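Local atomic coordinates of Lin0861 protein (Listeria innocua, PDB entry 3O60), a protein that is of unknown function but is probably a TetR-family transcriptional regulator that binds DNA through a helix-turn-helix. Residues Phe38-Ile43 with Glu63-Val67. Sequence-based numbering, arbitrary orientation.
Sequences FESISI and EIIQV
Ile64 points into the bend made by Phe38, Ile41 and Ile43 in what is probably a TetR-type DNA-binding domain. Residues 38-43 end the loop between helix 15-33 and helix 43-50, with Ile43 as the first residue of the latter, which is the first helix of the probable helix-turn-helix, with helix 54-60 as its second; residues 63-67 carry the chain from that unit into the long helix 65-84. The CB of Ile64 is directed at the 38-43 loop, and there its two branches part. CG2 lies toward Phe38, loosely, 4.4 Å from its CE1. CG1 takes the other branch, anti to the carbonyl carbon (chi1 -65°), and packs 3.7 Å from Ile43 CG1, the two side chains running past each other in opposite directions. From CG1 the chain continues extended (chi2 -176°), which carries CD1 to the backbone of the loop: it rests 3.7 Å from Ser42 C and equally near Ile43 N, at the peptide that leads from the N-cap Ser42 into helix 43-50. The same methyl meets Ile41 CG2, also at 3.7 Å. Leu28 of helix 15-33 touches both Ile41 and Ile64, so the cluster brings together helix 15-33, the start of helix 43-50 and the approach to helix 65-84. The ring of Phe38 reaches across to Ile65, the residue after Ile64, and also makes a T-shaped (edge-to-face) stack with Trp113 of helix 105-114, tying the domain to the rest of the chain. Phe38 and Ile65 meet at about a right angle: CD1 of Ile65 approaches the ring obliquely and sits 3.5 Å from Phe38 CZ.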
loop_
_atom_site.group_PDB
_atom_site.type_symbol
_atom_site.label_atom_id
_atom_site.label_comp_id
_atom_site.label_asym_id
_atom_site.label_seq_id
_atom_site.Cartn_x
_atom_site.Cartn_y
_atom_site.Cartn_z
ATOM N N PHE A 38 -2.038 7.654 26.858
ATOM C CA PHE A 38 -2.366 6.261 26.603
ATOM C C PHE A 38 -2.771 5.511 27.865
ATOM O O PHE A 38 -3.713 4.729 27.862
ATOM C CB PHE A 38 -1.198 5.555 25.931
ATOM C CG PHE A 38 -1.467 4.123 25.620
ATOM C CD1 PHE A 38 -1.989 3.757 24.401
ATOM C CD2 PHE A 38 -1.212 3.141 26.552
ATOM C CE1 PHE A 38 -2.243 2.444 24.116
ATOM C CE2 PHE A 38 -1.464 1.825 26.267
ATOM C CZ PHE A 38 -1.980 1.476 25.052
ATOM N N GLU A 39 -2.063 5.765 28.955
ATOM C CA GLU A 39 -2.351 5.108 30.219
ATOM C C GLU A 39 -3.755 5.480 30.656
ATOM O O GLU A 39 -4.484 4.667 31.211
ATOM C CB GLU A 39 -1.338 5.521 31.282
ATOM N N SER A 40 -4.131 6.714 30.355
ATOM C CA SER A 40 -5.430 7.260 30.710
ATOM C C SER A 40 -6.566 6.507 30.053
ATOM O O SER A 40 -7.619 6.324 30.648
ATOM C CB SER A 40 -5.512 8.726 30.302
ATOM O OG SER A 40 -6.083 8.852 29.014
ATOM N N ILE A 41 -6.337 6.058 28.826
ATOM C CA ILE A 41 -7.403 5.505 28.008
ATOM C C ILE A 41 -8.002 4.269 28.639
ATOM O O ILE A 41 -7.308 3.454 29.226
ATOM C CB ILE A 41 -6.916 5.149 26.596
ATOM C CG1 ILE A 41 -6.331 6.375 25.907
ATOM C CG2 ILE A 41 -8.049 4.593 25.768
ATOM C CD1 ILE A 41 -5.948 6.124 24.481
ATOM N N SER A 42 -9.312 4.137 28.484
ATOM C CA SER A 42 -10.053 3.016 29.026
ATOM C C SER A 42 -10.916 2.397 27.941
ATOM O O SER A 42 -11.313 3.064 26.996
ATOM C CB SER A 42 -10.931 3.477 30.181
ATOM O OG SER A 42 -11.731 4.574 29.793
ATOM N N ILE A 43 -11.184 1.109 28.081
ATOM C CA ILE A 43 -11.920 0.359 27.081
ATOM C C ILE A 43 -13.336 0.870 26.899
ATOM O O ILE A 43 -13.854 0.895 25.790
ATOM C CB ILE A 43 -11.952 -1.127 27.417
ATOM C CG1 ILE A 43 -10.555 -1.599 27.812
ATOM C CG2 ILE A 43 -12.467 -1.915 26.238
ATOM C CD1 ILE A 43 -10.288 -3.044 27.511
ATOM N N GLU A 63 -6.319 -6.630 26.126
ATOM C CA GLU A 63 -6.032 -5.226 26.432
ATOM C C GLU A 63 -5.931 -4.298 25.221
ATOM O O GLU A 63 -5.735 -4.738 24.098
ATOM C CB GLU A 63 -4.766 -5.116 27.284
ATOM C CG GLU A 63 -4.607 -3.782 27.999
ATOM C CD GLU A 63 -4.640 -3.912 29.510
ATOM O OE1 GLU A 63 -3.586 -3.741 30.154
ATOM O OE2 GLU A 63 -5.726 -4.176 30.059
ATOM N N ILE A 64 -6.058 -3.003 25.486
ATOM C CA ILE A 64 -6.140 -1.966 24.462
ATOM C C ILE A 64 -4.929 -1.939 23.549
ATOM O O ILE A 64 -5.041 -1.652 22.363
ATOM C CB ILE A 64 -6.289 -0.576 25.079
ATOM C CG1 ILE A 64 -7.614 -0.463 25.824
ATOM C CG2 ILE A 64 -6.193 0.483 24.004
ATOM C CD1 ILE A 64 -7.876 0.908 26.368
ATOM N N ILE A 65 -3.777 -2.290 24.101
ATOM C CA ILE A 65 -2.520 -2.263 23.371
ATOM C C ILE A 65 -2.533 -3.248 22.220
ATOM O O ILE A 65 -1.785 -3.105 21.264
ATOM C CB ILE A 65 -1.324 -2.557 24.282
ATOM C CG1 ILE A 65 -0.019 -2.217 23.566
ATOM C CG2 ILE A 65 -1.330 -4.008 24.710
ATOM C CD1 ILE A 65 0.361 -0.773 23.673
ATOM N N GLN A 66 -3.420 -4.230 22.304
ATOM C CA GLN A 66 -3.527 -5.268 21.286
ATOM C C GLN A 66 -3.920 -4.716 19.919
ATOM O O GLN A 66 -3.454 -5.198 18.894
ATOM C CB GLN A 66 -4.479 -6.380 21.724
ATOM C CG GLN A 66 -4.149 -7.728 21.104
ATOM C CD GLN A 66 -4.401 -8.891 22.036
ATOM O OE1 GLN A 66 -4.423 -10.041 21.609
ATOM N NE2 GLN A 66 -4.589 -8.600 23.313
ATOM N N VAL A 67 -4.781 -3.704 19.935
ATOM C CA VAL A 67 -5.235 -3.020 18.736
ATOM C C VAL A 67 -4.057 -2.506 17.937
ATOM O O VAL A 67 -4.000 -2.635 16.723
ATOM C CB VAL A 67 -6.107 -1.819 19.102
ATOM C CG1 VAL A 67 -6.509 -1.059 17.865
ATOM C CG2 VAL A 67 -7.315 -2.265 19.883
#